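Local coordinates for protein probable amino acid aminotransferase (Mycobacterium tuberculosis, PDB 6Q1S) that is a probable class IV aminotransferase that holds 4'-deoxy-4'-aminopyridoxal-5'-phosphate and 2-oxoglutaric acid in its pockets, at residues L50-L53 and T54-R58; A73-V76 and A77-W81; L162-A165 and A166-A170; F175-T178 and D179-L183. All blocks are in the same frame, centred on the assembly; numbering follows the deposited sequence.

Overall arrangement
From the N terminus, the four contacts come in series along the chain; none encloses or crosses another, since each closes only a helical turn or a tight bend. Contact 1, on helix 46-59, and contact 2, on the following helix 67-84, both lie against the five-stranded antiparallel sheet, their centres about 20 Å apart. Later, contact 3 ends helix 156-166, packs on strands of the mixed sheet and turns the chain toward strand 172-176. Contact 4 runs out of that strand, part of the same sheet, and doubles back, its centre about 19 Å from that of contact 3. Contact 1 reaches the PMP phosphate, while Arg163 and Arg167 of contact 3 meet the second subunit.

Contact 1. Residues L50-L53 and T54-R58; sequences LQRL and TQSAR. With PMP (4'-deoxy-4'-aminopyridoxal-5'-phosphate), chain G.
Arg52 and Ser56 sit one turn apart on helix 46-59, and the arginine side chain reaches from that turn to PMP. Its CB leads off away from residues 54-58. CG runs anti to the backbone N (chi1 -179°) and comes 4.2 Å from Ser56 OG, a loose approach. The chain bends about its CG-CD bond, which turns NE aside to a salt bridge with Glu34 of strand 31-39. At the tip the guanidinium turns its edge to the phosphate, with the phosphorus lying in its plane. NH2 donates to PMP O3P at 2.9 Å, while NH1 makes a weak bond of 3.0 Å to the same O3P and also donates to Arg216 O. With every nitrogen engaged, the group is held against rotation. This places the helix beside the phosphate end of the pocket in a class IV aminotransferase, where Tyr155, Thr218 and Thr219 also bond to PMP.

Behind the arginine, its carbonyl takes two bonds from a single residue: Ser56 N reaches Arg52 O at 2.8 Å, and Ser56 OG reaches it at 3.0 Å from above the carbonyl plane. Two residues earlier, Thr54 makes the same pair of bonds with the roles changed. Its OG1 meets Leu50 O at 2.9 Å, tilted only 18° from the plane, while Thr54 N bonds to the same oxygen. Leu50, Leu53 and Ala57 pack against the sheet, on strands 89-96 and 31-39.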
loop_
_atom_site.group_PDB
_atom_site.type_symbol
_atom_site.label_atom_id
_atom_site.label_comp_id
_atom_site.label_asym_id
_atom_site.label_seq_id
_atom_site.Cartn_x
_atom_site.Cartn_y
_atom_site.Cartn_z
ATOM N N LEU B 50 -17.928 6.722 8.981
ATOM C CA LEU B 50 -17.316 6.511 10.289
ATOM C C LEU B 50 -17.509 5.087 10.787
ATOM O O LEU B 50 -16.708 4.604 11.595
ATOM C CB LEU B 50 -17.882 7.500 11.307
ATOM C CG LEU B 50 -17.595 8.985 11.085
ATOM C CD1 LEU B 50 -18.355 9.819 12.102
ATOM C CD2 LEU B 50 -16.104 9.274 11.157
ATOM N N GLN B 51 -18.560 4.404 10.329
ATOM C CA GLN B 51 -18.724 2.994 10.668
ATOM C C GLN B 51 -17.658 2.149 9.985
ATOM O O GLN B 51 -17.042 1.280 10.612
ATOM C CB GLN B 51 -20.125 2.519 10.283
ATOM C CG GLN B 51 -21.196 2.900 11.291
ATOM C CD GLN B 51 -22.589 2.496 10.849
ATOM O OE1 GLN B 51 -22.774 1.958 9.757
ATOM N NE2 GLN B 51 -23.577 2.756 11.697
ATOM N N ARG B 52 -17.430 2.390 8.694
ATOM C CA ARG B 52 -16.368 1.688 7.987
ATOM C C ARG B 52 -14.994 2.107 8.492
ATOM O O ARG B 52 -14.071 1.285 8.535
ATOM C CB ARG B 52 -16.491 1.943 6.486
ATOM C CG ARG B 52 -15.456 1.236 5.638
ATOM C CD ARG B 52 -15.859 1.274 4.181
ATOM N NE ARG B 52 -15.476 2.537 3.560
ATOM C CZ ARG B 52 -15.846 2.910 2.339
ATOM N NH1 ARG B 52 -16.607 2.111 1.605
ATOM N NH2 ARG B 52 -15.454 4.079 1.852
ATOM N N LEU B 53 -14.839 3.378 8.873
ATOM C CA LEU B 53 -13.583 3.825 9.466
ATOM C C LEU B 53 -13.297 3.086 10.765
ATOM O O LEU B 53 -12.145 2.730 11.046
ATOM C CB LEU B 53 -13.623 5.334 9.706
ATOM C CG LEU B 53 -12.345 5.949 10.279
ATOM C CD1 LEU B 53 -11.258 5.999 9.219
ATOM C CD2 LEU B 53 -12.624 7.337 10.829
ATOM N N THR B 54 -14.334 2.840 11.570
ATOM C CA THR B 54 -14.148 2.071 12.795
ATOM C C THR B 54 -13.720 0.645 12.477
ATOM O O THR B 54 -12.874 0.068 13.172
ATOM C CB THR B 54 -15.436 2.081 13.621
ATOM O OG1 THR B 54 -15.741 3.425 14.016
ATOM C CG2 THR B 54 -15.292 1.208 14.861
ATOM N N GLN B 55 -14.270 0.072 11.406
ATOM C CA GLN B 55 -13.921 -1.296 11.041
ATOM C C GLN B 55 -12.514 -1.368 10.462
ATOM O O GLN B 55 -11.757 -2.295 10.773
ATOM C CB GLN B 55 -14.949 -1.845 10.054
ATOM C CG GLN B 55 -16.248 -2.275 10.711
ATOM C CD GLN B 55 -16.061 -3.490 11.592
ATOM O OE1 GLN B 55 -15.133 -4.272 11.391
ATOM N NE2 GLN B 55 -16.938 -3.655 12.576
ATOM N N SER B 56 -12.148 -0.398 9.621
ATOM C CA SER B 56 -10.796 -0.368 9.071
ATOM C C SER B 56 -9.761 -0.211 10.176
ATOM O O SER B 56 -8.665 -0.776 10.095
ATOM C CB SER B 56 -10.663 0.762 8.049
ATOM O OG SER B 56 -11.578 0.602 6.982
ATOM N N ALA B 57 -10.091 0.554 11.217
ATOM C CA ALA B 57 -9.172 0.711 12.340
ATOM C C ALA B 57 -9.010 -0.596 13.108
ATOM O O ALA B 57 -7.912 -0.910 13.584
ATOM C CB ALA B 57 -9.656 1.825 13.266
ATOM N N ARG B 58 -10.089 -1.372 13.238
ATOM C CA ARG B 58 -9.999 -2.644 13.949
ATOM C C ARG B 58 -9.161 -3.651 13.174
ATOM O O ARG B 58 -8.331 -4.357 13.758
ATOM C CB ARG B 58 -11.395 -3.217 14.192
ATOM C CG ARG B 58 -11.404 -4.443 15.097
ATOM C CD ARG B 58 -12.750 -5.148 15.076
ATOM N NE ARG B 58 -13.140 -5.501 13.713
ATOM C CZ ARG B 58 -14.235 -6.185 13.398
ATOM N NH1 ARG B 58 -15.066 -6.595 14.347
ATOM N NH2 ARG B 58 -14.503 -6.455 12.126
HETATM N N1 PMP G . -13.441 0.043 -3.679
HETATM C C2 PMP G . -12.271 0.674 -3.425
HETATM C C2A PMP G . -10.971 -0.085 -3.511
HETATM C C3 PMP G . -12.261 2.113 -3.061
HETATM O O3 PMP G . -11.097 2.770 -2.801
HETATM C C4 PMP G . -13.566 2.808 -2.993
HETATM C C4A PMP G . -13.662 4.272 -2.632
HETATM N N4A PMP G . -12.945 5.073 -3.640
HETATM C C5 PMP G . -14.775 2.004 -3.293
HETATM C C6 PMP G . -14.636 0.658 -3.620
HETATM C C5A PMP G . -16.144 2.644 -3.241
HETATM O O4P PMP G . -16.447 3.012 -1.897
HETATM P P PMP G . -17.374 4.291 -1.585
HETATM O O1P PMP G . -16.705 5.518 -2.157
HETATM O O2P PMP G . -18.724 4.083 -2.233
HETATM O O3P PMP G . -17.531 4.437 -0.092
#

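Contact 2. Residues A73-V76 and A77-W81; sequences AVEV and ATQRW
Val74 O is gripped twice by Thr78, one turn further along helix 67-84. The backbone N reaches Val74 O at 2.7 Å, and the hydroxyl OG1 comes to the same Val74 O at 2.5 Å, a short bond. The two donors approach from opposite faces of the carbonyl plane; the hydroxyl stands 40° out of it, well clear of a lone pair. What makes this possible is a chi1 of -59°, which lays OG1 beside the threonine's own backbone N and turns it back down the helix. A hydroxyl on a buried residue is thereby satisfied within its own helix, while Thr78 also packs on Leu91 of the sheet.

The helix is amphipathic and lies across the five-stranded antiparallel sheet. Ala73, Ala77 and Trp81, spaced four apart, touch strands 3-6 and 106-113, Ala73 and Ala77 both meeting Val5 and Val109. At the far end of this row the Trp81 indole NE1 bonds to Asp87 O.

On the exposed face the side-chain ends of Glu75 and Gln79 meet. Gln79 NE2 is modelled 2.5 Å from Glu75 OE2, too short to be taken at face value; the pairing is plausible, its length doubtful. The glutamate bends at chi2, which brings its carboxylate up to the extended glutamine; the two planes stand 83° apart. Beneath them the backbone bond from Gln79 N to Glu75 O is 3.0 Å long. Val76 turns to the opposite flank from Thr78 and rests with Arg80 against Ile11.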
loop_
_atom_site.group_PDB
_atom_site.type_symbol
_atom_site.label_atom_id
_atom_site.label_comp_id
_atom_site.label_asym_id
_atom_site.label_seq_id
_atom_site.Cartn_x
_atom_site.Cartn_y
_atom_site.Cartn_z
ATOM N N ALA B 73 -14.860 17.359 14.031
ATOM C CA ALA B 73 -13.888 17.799 13.037
ATOM C C ALA B 73 -14.506 17.870 11.645
ATOM O O ALA B 73 -14.214 18.794 10.877
ATOM C CB ALA B 73 -12.677 16.865 13.039
ATOM N N VAL B 74 -15.369 16.909 11.303
ATOM C CA VAL B 74 -16.037 16.953 10.005
ATOM C C VAL B 74 -17.041 18.098 9.960
ATOM O O VAL B 74 -17.184 18.776 8.936
ATOM C CB VAL B 74 -16.678 15.593 9.663
ATOM C CG1 VAL B 74 -15.637 14.491 9.727
ATOM C CG2 VAL B 74 -17.848 15.271 10.570
ATOM N N GLU B 75 -17.763 18.328 11.062
ATOM C CA GLU B 75 -18.754 19.398 11.087
ATOM C C GLU B 75 -18.089 20.764 10.994
ATOM O O GLU B 75 -18.591 21.661 10.305
ATOM C CB GLU B 75 -19.600 19.298 12.355
ATOM C CG GLU B 75 -20.600 20.427 12.518
ATOM C CD GLU B 75 -21.833 20.245 11.664
ATOM O OE1 GLU B 75 -21.999 19.153 11.085
ATOM O OE2 GLU B 75 -22.638 21.195 11.571
ATOM N N VAL B 76 -16.957 20.938 11.673
ATOM C CA VAL B 76 -16.225 22.197 11.589
ATOM C C VAL B 76 -15.694 22.401 10.176
ATOM O O VAL B 76 -15.824 23.485 9.594
ATOM C CB VAL B 76 -15.091 22.225 12.631
ATOM C CG1 VAL B 76 -14.089 23.317 12.302
ATOM C CG2 VAL B 76 -15.661 22.419 14.030
ATOM N N ALA B 77 -15.098 21.356 9.600
ATOM C CA ALA B 77 -14.565 21.459 8.246
ATOM C C ALA B 77 -15.677 21.653 7.224
ATOM O O ALA B 77 -15.507 22.388 6.245
ATOM C CB ALA B 77 -13.741 20.215 7.911
ATOM N N THR B 78 -16.825 21.003 7.436
ATOM C CA THR B 78 -17.949 21.160 6.517
ATOM C C THR B 78 -18.446 22.599 6.496
ATOM O O THR B 78 -18.597 23.200 5.427
ATOM C CB THR B 78 -19.081 20.203 6.897
ATOM O OG1 THR B 78 -18.601 18.854 6.849
ATOM C CG2 THR B 78 -20.248 20.349 5.938
ATOM N N GLN B 79 -18.707 23.172 7.675
ATOM C CA GLN B 79 -19.222 24.536 7.728
ATOM C C GLN B 79 -18.212 25.546 7.203
ATOM O O GLN B 79 -18.600 26.613 6.717
ATOM C CB GLN B 79 -19.606 24.898 9.163
ATOM C CG GLN B 79 -20.773 24.119 9.723
ATOM C CD GLN B 79 -20.978 24.386 11.198
ATOM O OE1 GLN B 79 -20.549 25.415 11.720
ATOM N NE2 GLN B 79 -21.624 23.453 11.882
ATOM N N ARG B 80 -16.919 25.230 7.294
ATOM C CA ARG B 80 -15.906 26.122 6.745
ATOM C C ARG B 80 -15.884 26.071 5.223
ATOM O O ARG B 80 -15.688 27.099 4.563
ATOM C CB ARG B 80 -14.535 25.760 7.310
ATOM C CG ARG B 80 -13.431 26.706 6.896
ATOM C CD ARG B 80 -12.961 27.543 8.068
ATOM N NE ARG B 80 -11.783 28.329 7.717
ATOM C CZ ARG B 80 -10.951 28.866 8.604
ATOM N NH1 ARG B 80 -9.901 29.562 8.192
ATOM N NH2 ARG B 80 -11.166 28.699 9.902
ATOM N N TRP B 81 -16.099 24.887 4.647
ATOM C CA TRP B 81 -16.119 24.768 3.192
ATOM C C TRP B 81 -17.391 25.361 2.603
ATOM O O TRP B 81 -17.342 26.065 1.587
ATOM C CB TRP B 81 -15.971 23.303 2.785
ATOM C CG TRP B 81 -16.018 23.087 1.303
ATOM C CD1 TRP B 81 -17.122 22.812 0.549
ATOM C CD2 TRP B 81 -14.910 23.122 0.395
ATOM N NE1 TRP B 81 -16.771 22.679 -0.773
ATOM C CE2 TRP B 81 -15.418 22.864 -0.893
ATOM C CE3 TRP B 81 -13.538 23.349 0.546
ATOM C CZ2 TRP B 81 -14.605 22.825 -2.023
ATOM C CZ3 TRP B 81 -12.732 23.310 -0.576
ATOM C CH2 TRP B 81 -13.268 23.051 -1.843
#

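Contact 3. Residues L162-A165 and A166-A170; sequences LRHA and ARQGA
Residues 162-165 form the last full turn of helix 156-166, bonded through Ala166 N to Leu162 O and Arg167 N to Arg163 O, and beyond it the chain unwinds through a type I turn from Ala166 to Gly169. Ala165 O takes two bonds, from Ala170 N at 2.8 Å and from Gln168 N at 3.1 Å. They arrive from opposite faces of the carbonyl plane, the second steeply above it. Ala165 CB and Ala170 CB close the inner side at 3.7 Å, both packing on Ile129.

Outside, the Arg167 guanidinium lays one face over the backbone of the previous turn, with His164 CA 3.7 Å from its NH2. Its NH1 forms a salt bridge with Asp61 of the second subunit, which Arg163 NE also joins, so one carboxylate holds both arginines. Gln168 OE1 comes 3.0 Å from His164 CE1, with the amide turned 72° from the ring, while Trp145 of the second subunit meets the imidazole.

Gly169, at positive phi (78°), is the C' residue of a Schellman motif: Gly169 N bonds to Ala166 O, and the pair of closing bonds ends the helix ahead of strand 172-176.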
loop_
_atom_site.group_PDB
_atom_site.type_symbol
_atom_site.label_atom_id
_atom_site.label_comp_id
_atom_site.label_asym_id
_atom_site.label_seq_id
_atom_site.Cartn_x
_atom_site.Cartn_y
_atom_site.Cartn_z
ATOM N N LEU B 162 -4.529 2.358 -12.394
ATOM C CA LEU B 162 -5.257 3.358 -13.168
ATOM C C LEU B 162 -4.359 4.007 -14.215
ATOM O O LEU B 162 -4.805 4.292 -15.331
ATOM C CB LEU B 162 -5.849 4.414 -12.237
ATOM C CG LEU B 162 -7.064 3.976 -11.418
ATOM C CD1 LEU B 162 -7.357 4.981 -10.315
ATOM C CD2 LEU B 162 -8.277 3.795 -12.317
ATOM N N ARG B 163 -3.091 4.254 -13.871
ATOM C CA ARG B 163 -2.158 4.805 -14.848
ATOM C C ARG B 163 -1.868 3.807 -15.960
ATOM O O ARG B 163 -1.672 4.204 -17.115
ATOM C CB ARG B 163 -0.860 5.228 -14.160
ATOM C CG ARG B 163 -0.978 6.497 -13.331
ATOM C CD ARG B 163 0.395 7.008 -12.918
ATOM N NE ARG B 163 1.193 5.970 -12.273
ATOM C CZ ARG B 163 1.191 5.729 -10.966
ATOM N NH1 ARG B 163 0.437 6.457 -10.155
ATOM N NH2 ARG B 163 1.949 4.761 -10.468
ATOM N N HIS B 164 -1.829 2.514 -15.630
ATOM C CA HIS B 164 -1.628 1.486 -16.647
ATOM C C HIS B 164 -2.756 1.499 -17.669
ATOM O O HIS B 164 -2.511 1.390 -18.876
ATOM C CB HIS B 164 -1.511 0.115 -15.977
ATOM C CG HIS B 164 -1.548 -1.039 -16.931
ATOM N ND1 HIS B 164 -2.708 -1.722 -17.226
ATOM C CD2 HIS B 164 -0.568 -1.638 -17.649
ATOM C CE1 HIS B 164 -2.444 -2.688 -18.087
ATOM N NE2 HIS B 164 -1.152 -2.658 -18.362
ATOM N N ALA B 165 -4.000 1.638 -17.206
ATOM C CA ALA B 165 -5.131 1.683 -18.126
ATOM C C ALA B 165 -5.195 3.002 -18.881
ATOM O O ALA B 165 -5.719 3.049 -19.998
ATOM C CB ALA B 165 -6.435 1.452 -17.367
ATOM N N ALA B 166 -4.683 4.081 -18.287
ATOM C CA ALA B 166 -4.682 5.365 -18.978
ATOM C C ALA B 166 -3.778 5.332 -20.203
ATOM O O ALA B 166 -4.122 5.892 -21.250
ATOM C CB ALA B 166 -4.253 6.478 -18.022
ATOM N N ARG B 167 -2.634 4.651 -20.107
ATOM C CA ARG B 167 -1.743 4.535 -21.256
ATOM C C ARG B 167 -2.363 3.748 -22.399
ATOM O O ARG B 167 -1.828 3.778 -23.512
ATOM C CB ARG B 167 -0.418 3.889 -20.841
ATOM C CG ARG B 167 0.409 4.734 -19.885
ATOM C CD ARG B 167 1.819 4.182 -19.712
ATOM N NE ARG B 167 1.855 2.984 -18.878
ATOM C CZ ARG B 167 2.003 3.004 -17.557
ATOM N NH1 ARG B 167 2.127 4.161 -16.920
ATOM N NH2 ARG B 167 2.028 1.872 -16.872
ATOM N N GLN B 168 -3.472 3.053 -22.155
ATOM C CA GLN B 168 -4.168 2.304 -23.190
ATOM C C GLN B 168 -5.531 2.908 -23.514
ATOM O O GLN B 168 -6.386 2.232 -24.094
ATOM C CB GLN B 168 -4.295 0.839 -22.775
ATOM C CG GLN B 168 -3.023 0.308 -22.139
ATOM C CD GLN B 168 -3.063 -1.179 -21.880
ATOM O OE1 GLN B 168 -3.285 -1.614 -20.754
ATOM N NE2 GLN B 168 -2.832 -1.969 -22.923
ATOM N N GLY B 169 -5.746 4.171 -23.153
ATOM C CA GLY B 169 -6.985 4.852 -23.468
ATOM C C GLY B 169 -8.163 4.508 -22.589
ATOM O O GLY B 169 -9.295 4.866 -22.936
ATOM N N ALA B 170 -7.945 3.825 -21.469
ATOM C CA ALA B 170 -9.025 3.439 -20.572
ATOM C C ALA B 170 -9.090 4.397 -19.389
ATOM O O ALA B 170 -8.060 4.783 -18.830
ATOM C CB ALA B 170 -8.836 2.007 -20.075
#

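Contact 4. Residues F175-T178 and D179-L183; sequences FVST and DGYVL
Ser177 and Tyr181 hold the tight end of this bend. Ser177 N donates to Tyr181 O at 2.9 Å in a nearly straight bond (178°), and in return Tyr181 N donates a hydrogen bond to Ser177 OG at 3.0 Å. The serine hydroxyl can do this because chi1 of 64° wedges it between its own backbone N and carbonyl carbon, pointing in across the loop; OG also lies at the edge of the tyrosine ring, near its plane. Leu183 closes the inner side, bringing CD1 to 3.9 Å from Ser177 CB and its own CB to 4.2 Å from Phe175 CB, while Leu183 N bonds to Phe175 O at 3.0 Å. Val176 lays CG1 3.6 Å from Tyr181 O on the flank facing Val241.

The bonds Ser177 N to Tyr181 O and Leu183 N to Phe175 O flank Val176 and Val182, a non-hydrogen-bonded antiparallel pair, and the whole is a short beta hairpin built from a type I turn with a G1 bulge. Gly180, at a phi of 98°, is the bulge residue, and Gly180 N closes the turn on Ser177 O at 2.9 Å, from above the carbonyl plane.

At the outer end the packing thins. Thr178 and Asp179 are exposed; Asp179 turns its CB back toward Ser177 OG and sets its carboxylate carbon at the edge of the Tyr181 ring. That ring extends past the hairpin to a cation-pi contact with Arg240.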
loop_
_atom_site.group_PDB
_atom_site.type_symbol
_atom_site.label_atom_id
_atom_site.label_comp_id
_atom_site.label_asym_id
_atom_site.label_seq_id
_atom_site.Cartn_x
_atom_site.Cartn_y
_atom_site.Cartn_z
ATOM N N PHE B 175 -11.438 -4.901 -11.781
ATOM C CA PHE B 175 -10.585 -6.006 -11.371
ATOM C C PHE B 175 -11.336 -7.323 -11.493
ATOM O O PHE B 175 -12.480 -7.443 -11.043
ATOM C CB PHE B 175 -10.113 -5.809 -9.931
ATOM C CG PHE B 175 -8.873 -4.977 -9.806
ATOM C CD1 PHE B 175 -7.757 -5.255 -10.578
ATOM C CD2 PHE B 175 -8.824 -3.916 -8.921
ATOM C CE1 PHE B 175 -6.613 -4.493 -10.464
ATOM C CE2 PHE B 175 -7.682 -3.146 -8.804
ATOM C CZ PHE B 175 -6.573 -3.437 -9.577
ATOM N N VAL B 176 -10.689 -8.319 -12.088
ATOM C CA VAL B 176 -11.242 -9.661 -12.187
ATOM C C VAL B 176 -10.299 -10.606 -11.462
ATOM O O VAL B 176 -9.075 -10.510 -11.604
ATOM C CB VAL B 176 -11.442 -10.096 -13.654
ATOM C CG1 VAL B 176 -12.248 -11.380 -13.721
ATOM C CG2 VAL B 176 -12.123 -8.992 -14.452
ATOM N N SER B 177 -10.876 -11.512 -10.681
ATOM C CA SER B 177 -10.102 -12.468 -9.911
ATOM C C SER B 177 -9.532 -13.567 -10.804
ATOM O O SER B 177 -9.964 -13.770 -11.943
ATOM C CB SER B 177 -10.972 -13.078 -8.816
ATOM O OG SER B 177 -12.043 -13.820 -9.370
ATOM N N THR B 178 -8.543 -14.287 -10.266
ATOM C CA THR B 178 -7.978 -15.425 -10.988
ATOM C C THR B 178 -9.032 -16.495 -11.241
ATOM O O THR B 178 -8.946 -17.242 -12.222
ATOM C CB THR B 178 -6.797 -16.014 -10.212
ATOM O OG1 THR B 178 -5.951 -14.955 -9.748
ATOM C CG2 THR B 178 -5.979 -16.941 -11.104
ATOM N N ASP B 179 -10.033 -16.578 -10.370
ATOM C CA ASP B 179 -11.148 -17.495 -10.549
ATOM C C ASP B 179 -12.048 -17.081 -11.703
ATOM O O ASP B 179 -12.810 -17.910 -12.215
ATOM C CB ASP B 179 -11.922 -17.525 -9.226
ATOM C CG ASP B 179 -12.041 -18.915 -8.634
ATOM O OD1 ASP B 179 -11.725 -19.902 -9.329
ATOM O OD2 ASP B 179 -12.299 -18.997 -7.409
ATOM N N GLY B 180 -11.958 -15.826 -12.134
ATOM C CA GLY B 180 -12.769 -15.320 -13.219
ATOM C C GLY B 180 -13.993 -14.569 -12.759
ATOM O O GLY B 180 -14.879 -14.301 -13.578
ATOM N N TYR B 181 -14.073 -14.235 -11.475
ATOM C CA TYR B 181 -15.203 -13.517 -10.908
ATOM C C TYR B 181 -14.876 -12.034 -10.771
ATOM O O TYR B 181 -13.732 -11.656 -10.498
ATOM C CB TYR B 181 -15.579 -14.100 -9.538
ATOM C CG TYR B 181 -16.070 -15.533 -9.615
ATOM C CD1 TYR B 181 -15.220 -16.590 -9.313
ATOM C CD2 TYR B 181 -17.371 -15.830 -9.995
ATOM C CE1 TYR B 181 -15.649 -17.899 -9.386
ATOM C CE2 TYR B 181 -17.810 -17.141 -10.071
ATOM C CZ TYR B 181 -16.943 -18.170 -9.766
ATOM O OH TYR B 181 -17.379 -19.475 -9.841
ATOM N N VAL B 182 -15.894 -11.197 -10.964
ATOM C CA VAL B 182 -15.719 -9.753 -10.853
ATOM C C VAL B 182 -15.517 -9.367 -9.394
ATOM O O VAL B 182 -16.255 -9.815 -8.504
ATOM C CB VAL B 182 -16.920 -9.018 -11.466
ATOM C CG1 VAL B 182 -16.778 -7.511 -11.274
ATOM C CG2 VAL B 182 -17.037 -9.351 -12.942
ATOM N N LEU B 183 -14.513 -8.526 -9.141
ATOM C CA LEU B 183 -14.208 -8.080 -7.789
ATOM C C LEU B 183 -14.715 -6.660 -7.554
ATOM O O LEU B 183 -15.817 -6.468 -7.030
ATOM C CB LEU B 183 -12.701 -8.157 -7.535
ATOM C CG LEU B 183 -12.097 -9.562 -7.514
ATOM C CD1 LEU B 183 -10.586 -9.498 -7.375
ATOM C CD2 LEU B 183 -12.701 -10.369 -6.378
#